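PDB 3L9U: disulfide isomerase from Salmonella enterica subsp. enterica serovar Typhimurium, which introduces disulfide bonds into other proteins by transferring its own, probably serving with its partner DsbI to form an essential disulfide in the sulfotransferase AssT. Local coordinates for residues 103-108 and 126-131; 62-67 and 155-160. All blocks are in the same frame, centred on the assembly; numbering follows the deposited sequence.

Interaction 1. Residues 103-108 and 126-131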
# COMPACT_ATOMS: atom_id res chain seq x y z
N PHE A 103 0.07 1.82 10.72
CA PHE A 103 -0.64 2.86 11.45
C PHE A 103 0.21 3.53 12.53
O PHE A 103 -0.01 4.70 12.84
CB PHE A 103 -1.98 2.35 11.99
CG PHE A 103 -3.05 2.31 10.95
CD1 PHE A 103 -3.73 3.46 10.59
CD2 PHE A 103 -3.35 1.13 10.28
CE1 PHE A 103 -4.70 3.44 9.60
CE2 PHE A 103 -4.33 1.10 9.30
CZ PHE A 103 -5.00 2.25 8.96
N ALA A 104 1.20 2.82 13.06
CA ALA A 104 2.13 3.44 14.01
C ALA A 104 2.94 4.53 13.32
O ALA A 104 3.12 5.63 13.86
CB ALA A 104 3.05 2.39 14.62
N TRP A 105 3.40 4.24 12.11
CA TRP A 105 4.13 5.24 11.33
C TRP A 105 3.25 6.40 10.88
O TRP A 105 3.67 7.56 10.93
CB TRP A 105 4.84 4.60 10.14
CG TRP A 105 6.19 4.03 10.47
CD1 TRP A 105 7.13 4.58 11.30
CD2 TRP A 105 6.76 2.82 9.96
NE1 TRP A 105 8.25 3.78 11.34
CE2 TRP A 105 8.05 2.69 10.53
CE3 TRP A 105 6.31 1.82 9.09
CZ2 TRP A 105 8.89 1.61 10.25
CZ3 TRP A 105 7.14 0.75 8.80
CH2 TRP A 105 8.42 0.65 9.38
N TYR A 106 2.03 6.11 10.43
CA TYR A 106 1.11 7.17 10.05
C TYR A 106 0.89 8.14 11.22
O TYR A 106 0.96 9.36 11.07
CB TYR A 106 -0.25 6.57 9.65
CG TYR A 106 -0.41 6.08 8.22
CD1 TYR A 106 0.29 6.65 7.15
CD2 TYR A 106 -1.34 5.09 7.93
CE1 TYR A 106 0.09 6.21 5.84
CE2 TYR A 106 -1.55 4.64 6.64
CZ TYR A 106 -0.84 5.20 5.60
OH TYR A 106 -1.08 4.77 4.31
N ALA A 107 0.60 7.58 12.40
CA ALA A 107 0.34 8.40 13.57
C ALA A 107 1.57 9.22 13.94
O ALA A 107 1.50 10.43 14.15
CB ALA A 107 -0.09 7.54 14.75
N ALA A 108 2.72 8.56 14.01
CA ALA A 108 3.94 9.26 14.38
C ALA A 108 4.23 10.41 13.42
O ALA A 108 4.50 11.53 13.84
CB ALA A 108 5.14 8.29 14.44
N ILE A 126 12.85 2.62 12.27
CA ILE A 126 12.47 1.22 12.17
C ILE A 126 11.83 0.73 13.47
O ILE A 126 10.85 -0.02 13.44
CB ILE A 126 13.68 0.36 11.77
CG1 ILE A 126 14.01 0.61 10.30
CG2 ILE A 126 13.40 -1.12 12.01
CD1 ILE A 126 15.41 0.19 9.91
N LYS A 127 12.37 1.19 14.59
CA LYS A 127 11.84 0.86 15.91
C LYS A 127 10.36 1.22 16.06
O LYS A 127 9.60 0.46 16.66
CB LYS A 127 12.65 1.55 17.01
CG LYS A 127 12.21 1.24 18.44
CD LYS A 127 13.18 1.85 19.44
CE LYS A 127 13.21 1.07 20.76
NZ LYS A 127 11.93 1.17 21.50
N THR A 128 9.95 2.37 15.54
CA THR A 128 8.55 2.77 15.63
C THR A 128 7.64 1.71 15.02
O THR A 128 6.66 1.29 15.64
CB THR A 128 8.30 4.15 14.98
OG1 THR A 128 8.98 5.16 15.74
CG2 THR A 128 6.81 4.46 14.96
N GLY A 129 7.97 1.27 13.81
CA GLY A 129 7.16 0.27 13.12
C GLY A 129 7.28 -1.11 13.73
O GLY A 129 6.28 -1.79 13.94
N LEU A 130 8.50 -1.53 14.03
CA LEU A 130 8.71 -2.88 14.54
C LEU A 130 8.13 -3.07 15.93
O LEU A 130 7.58 -4.13 16.24
CB LEU A 130 10.20 -3.25 14.52
CG LEU A 130 10.84 -3.49 13.15
CD1 LEU A 130 12.29 -3.97 13.33
CD2 LEU A 130 10.05 -4.51 12.32
N ASP A 131 8.27 -2.06 16.78
CA ASP A 131 7.71 -2.12 18.13
C ASP A 131 6.20 -2.31 18.07
O ASP A 131 5.63 -3.11 18.82
CB ASP A 131 8.05 -0.85 18.92
CG ASP A 131 9.45 -0.89 19.52
OD1 ASP A 131 10.17 -1.89 19.32
OD2 ASP A 131 9.81 0.10 20.19

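Interaction 2. Residues 62-67 and 155-160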
# COMPACT_ATOMS: atom_id res chain seq x y z
N HIS A 62 4.40 -0.09 -1.45
CA HIS A 62 4.96 1.10 -0.80
C HIS A 62 5.87 1.87 -1.75
O HIS A 62 6.64 1.28 -2.51
CB HIS A 62 5.68 0.78 0.51
CG HIS A 62 5.97 2.00 1.32
ND1 HIS A 62 7.26 2.48 1.53
CD2 HIS A 62 5.15 2.88 1.94
CE1 HIS A 62 7.20 3.58 2.26
NE2 HIS A 62 5.93 3.85 2.52
N LEU A 63 5.77 3.19 -1.68
CA LEU A 63 6.54 4.09 -2.53
C LEU A 63 7.82 4.48 -1.81
O LEU A 63 7.79 5.25 -0.85
CB LEU A 63 5.71 5.33 -2.82
CG LEU A 63 6.37 6.42 -3.68
CD1 LEU A 63 6.66 5.93 -5.09
CD2 LEU A 63 5.50 7.68 -3.71
N GLU A 64 8.96 3.94 -2.25
CA GLU A 64 10.20 4.14 -1.49
C GLU A 64 10.79 5.54 -1.64
O GLU A 64 11.63 5.95 -0.84
CB GLU A 64 11.24 3.07 -1.83
CG GLU A 64 11.80 3.15 -3.23
CD GLU A 64 13.04 2.26 -3.41
OE1 GLU A 64 12.89 1.08 -3.79
OE2 GLU A 64 14.16 2.75 -3.16
N THR A 65 10.35 6.27 -2.66
CA THR A 65 10.98 7.54 -3.03
C THR A 65 10.58 8.72 -2.15
O THR A 65 11.27 9.74 -2.12
CB THR A 65 10.70 7.88 -4.51
OG1 THR A 65 9.29 7.79 -4.76
CG2 THR A 65 11.43 6.90 -5.42
N LYS A 66 9.48 8.58 -1.42
CA LYS A 66 8.94 9.68 -0.62
C LYS A 66 9.40 9.62 0.84
O LYS A 66 9.49 8.55 1.43
CB LYS A 66 7.41 9.64 -0.68
CG LYS A 66 6.72 10.85 -0.13
CD LYS A 66 5.23 10.79 -0.45
CE LYS A 66 4.51 12.04 0.02
NZ LYS A 66 4.84 13.23 -0.80
N GLY A 67 9.69 10.79 1.42
CA GLY A 67 10.14 10.85 2.79
C GLY A 67 11.62 10.53 2.94
O GLY A 67 12.28 10.18 1.97
N LYS A 155 9.56 -5.45 -7.15
CA LYS A 155 8.26 -5.15 -7.75
C LYS A 155 7.82 -3.72 -7.41
O LYS A 155 7.28 -3.00 -8.25
CB LYS A 155 7.19 -6.13 -7.27
CG LYS A 155 7.35 -7.53 -7.84
CD LYS A 155 6.18 -8.44 -7.48
CE LYS A 155 6.17 -8.81 -6.01
NZ LYS A 155 5.18 -9.90 -5.72
N TRP A 156 8.03 -3.33 -6.16
CA TRP A 156 7.54 -2.03 -5.72
C TRP A 156 8.29 -0.87 -6.35
O TRP A 156 7.86 0.27 -6.23
CB TRP A 156 7.56 -1.91 -4.20
CG TRP A 156 6.56 -2.79 -3.51
CD1 TRP A 156 5.61 -3.59 -4.09
CD2 TRP A 156 6.43 -2.96 -2.10
NE1 TRP A 156 4.88 -4.23 -3.11
CE2 TRP A 156 5.36 -3.87 -1.89
CE3 TRP A 156 7.10 -2.42 -0.99
CZ2 TRP A 156 4.96 -4.25 -0.61
CZ3 TRP A 156 6.70 -2.81 0.28
CH2 TRP A 156 5.64 -3.72 0.46
N LYS A 157 9.40 -1.15 -7.03
CA LYS A 157 10.07 -0.07 -7.77
C LYS A 157 9.14 0.55 -8.82
O LYS A 157 9.31 1.71 -9.21
CB LYS A 157 11.37 -0.56 -8.42
CG LYS A 157 12.48 -0.85 -7.42
CD LYS A 157 13.74 -1.34 -8.12
CE LYS A 157 14.82 -1.66 -7.10
NZ LYS A 157 14.89 -0.63 -6.03
N ALA A 158 8.15 -0.23 -9.25
CA ALA A 158 7.18 0.23 -10.23
C ALA A 158 6.26 1.33 -9.68
O ALA A 158 5.53 1.98 -10.44
CB ALA A 158 6.35 -0.94 -10.74
N ALA A 159 6.30 1.54 -8.37
CA ALA A 159 5.38 2.49 -7.73
C ALA A 159 5.61 3.93 -8.16
O ALA A 159 4.67 4.71 -8.27
CB ALA A 159 5.46 2.38 -6.21
N TYR A 160 6.87 4.28 -8.41
CA TYR A 160 7.19 5.67 -8.71
C TYR A 160 6.48 6.21 -9.96
O TYR A 160 5.85 7.27 -9.91
CB TYR A 160 8.70 5.86 -8.85
CG TYR A 160 9.06 7.27 -9.21
CD1 TYR A 160 9.42 7.60 -10.50
CD2 TYR A 160 8.98 8.28 -8.27
CE1 TYR A 160 9.73 8.90 -10.84
CE2 TYR A 160 9.29 9.58 -8.59
CZ TYR A 160 9.67 9.89 -9.89
OH TYR A 160 9.98 11.18 -10.22
O HOH W 1 8.87 2.63 -4.87

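Interaction 1. Residues 103-108 and 126-131
Thr128 OG1, on a residue whose carbon atoms lie against the indole of Trp105, has two partners, accepting a hydrogen bond from Trp116 NE1 and making a weak one to Ala124 O. The contact joins helix 97-111 to helix 122-133 within the helical insertion that marks DsbA-like members of the thioredoxin fold. The axes of segments 103-108 and 126-131 approach to 8.6 Å, their directions 134° apart, and small residues permit this: the CA atoms of Ala104 and Gly129 are 6.0 Å from each other. Trp105 supplies the largest surface. Its ring lies across the backbone of Gly129, where no side chain intervenes, and Gly129 CA makes a CH-pi contact over the six-membered ring, 3.8 Å from the centroid. Ile126 CA reaches the ring at its edge, near the plane. Trp105 NE1 spends its N-H on Phe125 O, just ahead of the facing segment; this bond helps set the rotation of the indole, on which the Phe125 ring stacks and which Phe77 meets edge-to-face. The methyl of Thr128 stands anti to the backbone N, which leaves OG1 beside that nitrogen (chi1 -67°) and turns CG2 toward helix 97-111. There it packs against Ala108 CB, 4.2 Å from Thr128 CG2, and lies near Ala104 CB. Ala104 CB also meets the backbone, 3.9 Å from Thr128 O. Between indole and threonine the packing is close but oblique, Trp105 CD1 lying 3.7 Å from Thr128 CG2.

Interaction 2. Residues 62-67 and 155-160
This is a mixed contact, apolar and buried at one end and polar at the other, between the loop that follows strand 57-62 and segment 155-160, which runs into helix 159-166. At the buried end the backbone of His62 crosses one face of Trp156, its N 3.5 Å above the ring plane, while His62 CB touches Trp156 CZ3 at 3.7 Å. The imidazole turns elsewhere, held by Ser74 and the backbone of Tyr32. Leu63 CD1 settles on Ala159 and Tyr160, 3.9 Å from Ala159 CB and 3.7 Å from Tyr160 CA; its side chain also lies near, without touching, residues of the CxxC motif, whose cysteines probably form the redox-active disulfide. In this DsbA-like thioredoxin fold the chain leaves the sheet at His62 for a long, largely helical excursion, and the contact ties its beginning to a segment late in it. A water bridges them, accepting from Glu64 N and donating to Trp156 O, which also receives Ala159 N. With CG between the backbone N and carbonyl carbon (chi1 68°), the extended Glu64 chain carries OE1 to Lys157 NZ, 3.5 Å away in a long salt bridge. Thr65 OG1 meets the edge of the Tyr160 ring, 3.6 Å from CD2.

Interactions 1 and 2 do not touch; their centres are 18 Å apart and their nearest atoms about 7 Å. None of the touching residues of interaction 1 is exposed, whereas in interaction 2 Thr65, Lys157 and Tyr160 are, and there a bridging water and a salt bridge add to the apolar packing. Interaction 1 joins two helices inside the helical insertion; interaction 2 ties the exit from strand 57-62 to a segment that precedes the return to the sheet. Along the chain, interaction 1 lies between its two segments. Helix 70-86 serves both, its Phe77 placing a ring against Trp105 in one and His62 in the other. Each uses a buried tryptophan covered by backbone.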